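Local coordinates for nitrogenase molybdenum-iron protein beta chain (Clostridium pasteurianum, PDB 4WES) that forms, with the alpha chain, the molybdenum-iron component of nitrogenase, holding an [8Fe-7S] cluster between the two chains for reduction of dinitrogen to ammonium, at residues G269-D274 / L327-I332; F411-M414 / G418-Y421. One frame throughout, in Å; residues are numbered along the deposited sequence.

Contact 1: residues G269-D274 / L327-I332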
ATOM      1  N   GLY B 269       1.541  -5.091  18.488  1.00  9.86           N
ATOM      2  CA  GLY B 269       2.906  -4.650  18.761  1.00  9.99           C
ATOM      3  C   GLY B 269       3.721  -5.622  19.577  1.00  9.71           C
ATOM      4  O   GLY B 269       3.326  -6.777  19.787  1.00 11.92           O
ATOM      5  N   VAL B 270       4.862  -5.135  20.069  1.00 10.17           N
ATOM      6  CA  VAL B 270       5.824  -6.018  20.720  1.00 10.34           C
ATOM      7  C   VAL B 270       5.362  -6.402  22.115  1.00 10.38           C
ATOM      8  O   VAL B 270       5.110  -7.582  22.393  1.00 11.16           O
ATOM      9  CB  VAL B 270       7.241  -5.404  20.751  1.00 10.97           C
ATOM     10  CG1 VAL B 270       8.227  -6.370  21.411  1.00 12.64           C
ATOM     11  CG2 VAL B 270       7.726  -5.007  19.362  1.00 11.42           C
ATOM     12  N   SER B 271       5.280  -5.441  23.035  1.00 10.52           N
ATOM     13  CA  SER B 271       4.953  -5.778  24.415  1.00 10.64           C
ATOM     14  C   SER B 271       3.583  -6.399  24.547  1.00 10.41           C
ATOM     15  O   SER B 271       3.406  -7.337  25.325  1.00 11.39           O
ATOM     16  CB  SER B 271       5.119  -4.589  25.347  1.00 11.33           C
ATOM     17  OG  SER B 271       4.199  -3.549  25.043  1.00 12.62           O
ATOM     18  N   ALA B 272       2.602  -5.918  23.792  1.00 10.28           N
ATOM     19  CA  ALA B 272       1.253  -6.465  23.956  1.00 10.64           C
ATOM     20  C   ALA B 272       1.167  -7.904  23.412  1.00 10.50           C
ATOM     21  O   ALA B 272       0.484  -8.731  23.980  1.00 11.34           O
ATOM     22  CB  ALA B 272       0.223  -5.565  23.314  1.00 10.91           C
ATOM     23  N   THR B 273       1.856  -8.207  22.320  1.00  9.73           N
ATOM     24  CA  THR B 273       1.899  -9.603  21.869  1.00 10.72           C
ATOM     25  C   THR B 273       2.716 -10.446  22.848  1.00 10.36           C
ATOM     26  O   THR B 273       2.294 -11.555  23.214  1.00 10.61           O
ATOM     27  CB  THR B 273       2.412  -9.746  20.438  1.00 10.65           C
ATOM     28  OG1 THR B 273       1.583  -8.952  19.573  1.00 10.53           O
ATOM     29  CG2 THR B 273       2.345 -11.186  19.984  1.00  9.98           C
ATOM     30  N   ASP B 274       3.857  -9.937  23.280  1.00 10.79           N
ATOM     31  CA  ASP B 274       4.664 -10.643  24.271  1.00 11.20           C
ATOM     32  C   ASP B 274       3.830 -10.984  25.495  1.00 10.85           C
ATOM     33  O   ASP B 274       3.929 -12.090  26.041  1.00 11.84           O
ATOM     34  CB  ASP B 274       5.844  -9.767  24.706  1.00 11.64           C
ATOM     35  CG  ASP B 274       6.997  -9.683  23.712  1.00 11.31           C
ATOM     36  OD1 ASP B 274       6.986 -10.384  22.666  1.00 11.98           O
ATOM     37  OD2 ASP B 274       7.915  -8.876  24.007  1.00 12.41           O
ATOM     38  N   LEU B 327      -2.138   0.048  19.921  1.00  9.24           N
ATOM     39  CA  LEU B 327      -1.428   0.641  18.787  1.00  9.16           C
ATOM     40  C   LEU B 327      -0.579   1.808  19.252  1.00  9.56           C
ATOM     41  O   LEU B 327       0.529   1.997  18.732  1.00  9.45           O
ATOM     42  CB  LEU B 327      -2.403   1.045  17.690  1.00  9.95           C
ATOM     43  CG  LEU B 327      -1.776   1.702  16.467  1.00 11.10           C
ATOM     44  CD1 LEU B 327      -0.780   0.765  15.813  1.00 12.84           C
ATOM     45  CD2 LEU B 327      -2.866   2.114  15.493  1.00 13.54           C
ATOM     46  N   SER B 328      -1.082   2.621  20.176  1.00  9.45           N
ATOM     47  CA  SER B 328      -0.272   3.724  20.683  1.00 10.13           C
ATOM     48  C   SER B 328       1.006   3.246  21.326  1.00  9.56           C
ATOM     49  O   SER B 328       2.084   3.824  21.145  1.00  9.74           O
ATOM     50  CB  SER B 328      -1.091   4.560  21.675  1.00 10.78           C
ATOM     51  OG  SER B 328      -2.158   5.246  21.027  1.00 12.38           O
ATOM     52  N   LYS B 329       0.912   2.152  22.094  1.00  9.28           N
ATOM     53  CA  LYS B 329       2.128   1.557  22.660  1.00  9.93           C
ATOM     54  C   LYS B 329       3.077   1.130  21.538  1.00  9.62           C
ATOM     55  O   LYS B 329       4.274   1.344  21.627  1.00  9.83           O
ATOM     56  CB  LYS B 329       1.743   0.363  23.573  1.00 11.14           C
ATOM     57  CG  LYS B 329       2.935  -0.328  24.211  1.00 10.83           C
ATOM     58  CD  LYS B 329       3.697   0.559  25.176  1.00 15.81           C
ATOM     59  CE  LYS B 329       4.598  -0.279  26.131  1.00 24.21           C
ATOM     60  NZ  LYS B 329       5.795  -0.648  25.395  1.00 30.98           N
ATOM     61  N   PHE B 330       2.536   0.501  20.496  1.00  9.09           N
ATOM     62  CA  PHE B 330       3.389   0.040  19.390  1.00  9.22           C
ATOM     63  C   PHE B 330       4.057   1.229  18.697  1.00  8.64           C
ATOM     64  O   PHE B 330       5.236   1.152  18.331  1.00  9.46           O
ATOM     65  CB  PHE B 330       2.575  -0.802  18.432  1.00  9.01           C
ATOM     66  CG  PHE B 330       3.382  -1.471  17.339  1.00  9.11           C
ATOM     67  CD1 PHE B 330       4.652  -1.964  17.568  1.00  9.62           C
ATOM     68  CD2 PHE B 330       2.833  -1.679  16.095  1.00 10.21           C
ATOM     69  CE1 PHE B 330       5.350  -2.627  16.580  1.00  9.77           C
ATOM     70  CE2 PHE B 330       3.529  -2.339  15.092  1.00 11.09           C
ATOM     71  CZ  PHE B 330       4.797  -2.825  15.341  1.00 10.50           C
ATOM     72  N   ILE B 331       3.325   2.323  18.511  1.00  8.81           N
ATOM     73  CA  ILE B 331       3.930   3.525  17.934  1.00  9.03           C
ATOM     74  C   ILE B 331       5.158   3.981  18.759  1.00  9.28           C
ATOM     75  O   ILE B 331       6.206   4.290  18.204  1.00  9.06           O
ATOM     76  CB  ILE B 331       2.854   4.631  17.806  1.00  9.17           C
ATOM     77  CG1 ILE B 331       1.816   4.272  16.764  1.00  9.64           C
ATOM     78  CG2 ILE B 331       3.488   5.990  17.549  1.00  9.57           C
ATOM     79  CD1 ILE B 331       2.296   4.031  15.371  1.00 13.73           C
ATOM     80  N   ILE B 332       5.007   3.994  20.089  1.00  8.94           N
ATOM     81  CA  ILE B 332       6.120   4.297  20.954  1.00  9.29           C
ATOM     82  C   ILE B 332       7.267   3.299  20.774  1.00  9.15           C
ATOM     83  O   ILE B 332       8.452   3.671  20.674  1.00 10.02           O
ATOM     84  CB  ILE B 332       5.672   4.394  22.419  1.00  9.89           C
ATOM     85  CG1 ILE B 332       4.707   5.583  22.597  1.00 10.69           C
ATOM     86  CG2 ILE B 332       6.861   4.536  23.352  1.00 12.36           C
ATOM     87  CD1 ILE B 332       4.048   5.622  23.956  1.00 13.20           C
TER
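Gly269 lies over one face of the Phe330 ring where the N-cap glycine of helix 270-284 packs on helix 321-333, the crossover helix between parallel strands 314-318 and 337-343 (a beta-alpha-beta unit). The tight part rests on a CH-pi contact: Gly269 CA stands 3.7 Å from the centroid of the Phe330 ring, 23° off its normal, and its nearest ring atom is Phe330 CD1 at 3.4 Å. With no side chain on Gly269, its CA can lie directly on the ring, and its backbone, with positive phi, is of a kind that glycine adopts readily. With CG anti to the backbone N (chi1 -173°), the Phe330 ring presents a face to Gly269 CA. Val270 adds a looser apolar touch, its CG2 standing 4.4 Å from Phe330 CE1, while residues Ala430, Leu433 and Val434 of helix 426-448 also pack on the ring.

The other side is polar and partly exposed. Lys329 bends at chi2 and chi4, so that its chain passes Ser271, with Lys329 CG 3.6 Å and Lys329 CE 3.5 Å from Ser271 OG. The stronger polar link is supplied by Glu333, one turn further along helix 321-333: its OE2 forms a salt bridge with Lys329 NZ and a hydrogen bond with Ser271 OG, while its OE1 bonds Val270 N. One carboxylate thus ties the first turn of helix 270-284 to its neighbour, and the nearby lysine would probably favour its charged form. Within that turn, Gly269 O accepts from both Thr273 N and Thr273 OG1, the hydroxyl oxygen lying in the carbonyl plane 2.8 Å from Gly269 O.

Contact 2: residues F411-M414 / G418-Y421; sequences FPIM and GHYY
The imidazole of His419 has Ile413 CG2 over one face and, over the opposite face, Tyr420 CD1, 3.4 Å above the plane. On the isoleucine side the evidence for a CH-pi contact is direct: Ile413 CG2 is 3.7 Å from the centroid of the His419 ring and only 14° off its normal. Ile413 CB adds to the cover, 3.6 Å from His419 CE1. Ile413 CG2, anti to the backbone N, is the branch set over the ring, and the two side chains run past each other in opposite senses. Outside the pair, His59 meets the His419 ring edge-to-face.

The same residue pair also makes a polar contact. His419 NE2 donates to Ile413 O over 3.1 Å, but the N-H...O angle of 122° marks the bond as weak, and NE2 also has a hydrogen-bond partner beyond the two segments. Isoleucine therefore engages the imidazole twice, through its branched side chain over the face and through its carbonyl at NE2.

Behind His419, the 3-10 turn 419-421 is closed by Tyr421 N to Gly418 O (3.0 Å). Tyr420 folds back over the glycine: Gly418 CA lies over one face of the phenol ring, and Gly418 N makes a weak bond to Tyr420 OH at 3.1 Å. Gly418 has a positive phi (98°), a conformation that glycine adopts readily.

Met414 O accepts a hydrogen bond from Lys61 NZ, Lys61 being a residue of the iron(II) site, and the His419 side chain is about 10 Å from a bound iron(II) ion. Both segments belong to the connection between strand 406-408 and helix 426-448; helix 46-60 borders it through Val55 against Phe411 and Pro412, and Glu435 of the second beta subunit packs on His419.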
ATOM      1  N   PHE B 411     -12.438   0.412  12.407  1.00  9.53           N
ATOM      2  CA  PHE B 411     -13.803   0.172  11.944  1.00  8.76           C
ATOM      3  C   PHE B 411     -14.579   1.477  11.840  1.00  8.42           C
ATOM      4  O   PHE B 411     -14.539   2.255  12.797  1.00  9.98           O
ATOM      5  CB  PHE B 411     -14.518  -0.754  12.952  1.00 10.40           C
ATOM      6  CG  PHE B 411     -15.982  -0.984  12.651  1.00 10.03           C
ATOM      7  CD1 PHE B 411     -16.372  -1.889  11.717  1.00 12.20           C
ATOM      8  CD2 PHE B 411     -16.949  -0.314  13.348  1.00 11.89           C
ATOM      9  CE1 PHE B 411     -17.722  -2.085  11.437  1.00 14.93           C
ATOM     10  CE2 PHE B 411     -18.273  -0.500  13.108  1.00 14.17           C
ATOM     11  CZ  PHE B 411     -18.667  -1.363  12.133  1.00 14.52           C
ATOM     12  N   PRO B 412     -15.337   1.671  10.768  1.00  8.18           N
ATOM     13  CA  PRO B 412     -15.372   0.856   9.550  1.00  7.91           C
ATOM     14  C   PRO B 412     -14.353   1.319   8.511  1.00  8.24           C
ATOM     15  O   PRO B 412     -14.097   2.516   8.371  1.00  8.38           O
ATOM     16  CB  PRO B 412     -16.804   1.072   9.045  1.00  8.88           C
ATOM     17  CG  PRO B 412     -17.134   2.428   9.468  1.00 13.58           C
ATOM     18  CD  PRO B 412     -16.383   2.715  10.744  1.00  9.07           C
ATOM     19  N   ILE B 413     -13.811   0.336   7.784  1.00  7.77           N
ATOM     20  CA  ILE B 413     -12.968   0.574   6.618  1.00  7.39           C
ATOM     21  C   ILE B 413     -13.812   0.117   5.439  1.00  7.34           C
ATOM     22  O   ILE B 413     -14.036  -1.087   5.271  1.00  8.52           O
ATOM     23  CB  ILE B 413     -11.638  -0.193   6.685  1.00  8.21           C
ATOM     24  CG1 ILE B 413     -10.830   0.197   7.937  1.00  9.09           C
ATOM     25  CG2 ILE B 413     -10.858   0.053   5.426  1.00  8.59           C
ATOM     26  CD1 ILE B 413      -9.655  -0.729   8.170  1.00  9.70           C
ATOM     27  N   MET B 414     -14.292   1.079   4.647  1.00  7.23           N
ATOM     28  CA  MET B 414     -15.360   0.824   3.668  1.00  7.53           C
ATOM     29  C   MET B 414     -14.909   1.120   2.240  1.00  7.47           C
ATOM     30  O   MET B 414     -15.756   1.076   1.348  1.00  7.79           O
ATOM     31  CB  MET B 414     -16.595   1.670   3.981  1.00  8.30           C
ATOM     32  CG  MET B 414     -17.144   1.366   5.366  1.00  8.52           C
ATOM     33  SD  MET B 414     -18.630   2.265   5.794  1.00  9.35           S
ATOM     34  CE  MET B 414     -18.010   3.933   5.978  1.00 12.03           C
ATOM     35  N   GLY B 418      -9.941  -6.317   0.475  1.00  9.15           N
ATOM     36  CA  GLY B 418      -9.026  -7.317   0.994  1.00 10.02           C
ATOM     37  C   GLY B 418      -8.405  -7.026   2.334  1.00 10.09           C
ATOM     38  O   GLY B 418      -7.696  -7.887   2.894  1.00 11.18           O
ATOM     39  N   HIS B 419      -8.671  -5.852   2.903  1.00 10.37           N
ATOM     40  CA  HIS B 419      -8.054  -5.459   4.162  1.00 11.04           C
ATOM     41  C   HIS B 419      -8.438  -6.434   5.266  1.00  9.97           C
ATOM     42  O   HIS B 419      -7.642  -6.683   6.175  1.00 10.94           O
ATOM     43  CB  HIS B 419      -8.415  -4.017   4.536  1.00 11.17           C
ATOM     44  CG  HIS B 419      -9.863  -3.785   4.789  1.00 11.05           C
ATOM     45  ND1 HIS B 419     -10.429  -4.024   6.015  1.00 11.35           N
ATOM     46  CD2 HIS B 419     -10.865  -3.348   3.985  1.00 11.95           C
ATOM     47  CE1 HIS B 419     -11.720  -3.751   5.957  1.00 12.82           C
ATOM     48  NE2 HIS B 419     -12.011  -3.338   4.741  1.00 14.71           N
ATOM     49  N   TYR B 420      -9.630  -6.995   5.152  1.00 10.24           N
ATOM     50  CA  TYR B 420     -10.196  -7.881   6.154  1.00 11.02           C
ATOM     51  C   TYR B 420      -9.560  -9.279   6.141  1.00 10.81           C
ATOM     52  O   TYR B 420      -9.877 -10.096   6.994  1.00 12.82           O
ATOM     53  CB  TYR B 420     -11.746  -7.969   6.008  1.00 11.42           C
ATOM     54  CG  TYR B 420     -12.146  -7.873   4.574  1.00  9.87           C
ATOM     55  CD1 TYR B 420     -12.582  -6.655   4.057  1.00  9.98           C
ATOM     56  CD2 TYR B 420     -12.027  -8.944   3.688  1.00 10.77           C
ATOM     57  CE1 TYR B 420     -12.844  -6.494   2.717  1.00  9.88           C
ATOM     58  CE2 TYR B 420     -12.304  -8.801   2.352  1.00 10.17           C
ATOM     59  CZ  TYR B 420     -12.698  -7.569   1.852  1.00  9.25           C
ATOM     60  OH  TYR B 420     -12.901  -7.359   0.521  1.00 10.56           O
ATOM     61  N   TYR B 421      -8.631  -9.532   5.217  1.00 11.06           N
ATOM     62  CA  TYR B 421      -7.841 -10.741   5.240  1.00 13.35           C
ATOM     63  C   TYR B 421      -6.512 -10.559   5.992  1.00 16.14           C
ATOM     64  O   TYR B 421      -5.788 -11.523   6.136  1.00 22.52           O
ATOM     65  CB  TYR B 421      -7.598 -11.248   3.806  1.00 12.68           C
ATOM     66  CG  TYR B 421      -8.873 -11.583   3.028  1.00 11.78           C
ATOM     67  CD1 TYR B 421      -9.897 -12.407   3.533  1.00 14.86           C
ATOM     68  CD2 TYR B 421      -9.054 -11.070   1.794  1.00  9.99           C
ATOM     69  CE1 TYR B 421     -11.044 -12.658   2.791  1.00 15.15           C
ATOM     70  CE2 TYR B 421     -10.171 -11.343   1.042  1.00 11.93           C
ATOM     71  CZ  TYR B 421     -11.190 -12.096   1.547  1.00 15.41           C
ATOM     72  OH  TYR B 421     -12.363 -12.297   0.752  1.00 17.74           O
TER

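In the fold
Followed from the N terminus, the chain first reaches helix 270-284, whose start opens contact 1. It then passes through helix 290-305 and strand 314-318 before helix 321-333 returns to close the 52-residue loop. Contact 2 comes later and is far more local, with three residues separating 411-414 from 418-421. The two follow in series, neither nesting nor crossing, with centres 21 Å apart and nearest atoms about 10 Å apart. Contact 1 joins a helix following strand 261-264 of one parallel sheet to the helix that connects strands 314-318 and 337-343 of the five-stranded parallel sheet; contact 2 folds the connection from that sheet's edge strand, 406-408, to helix 426-448, which in turn packs against contact 1.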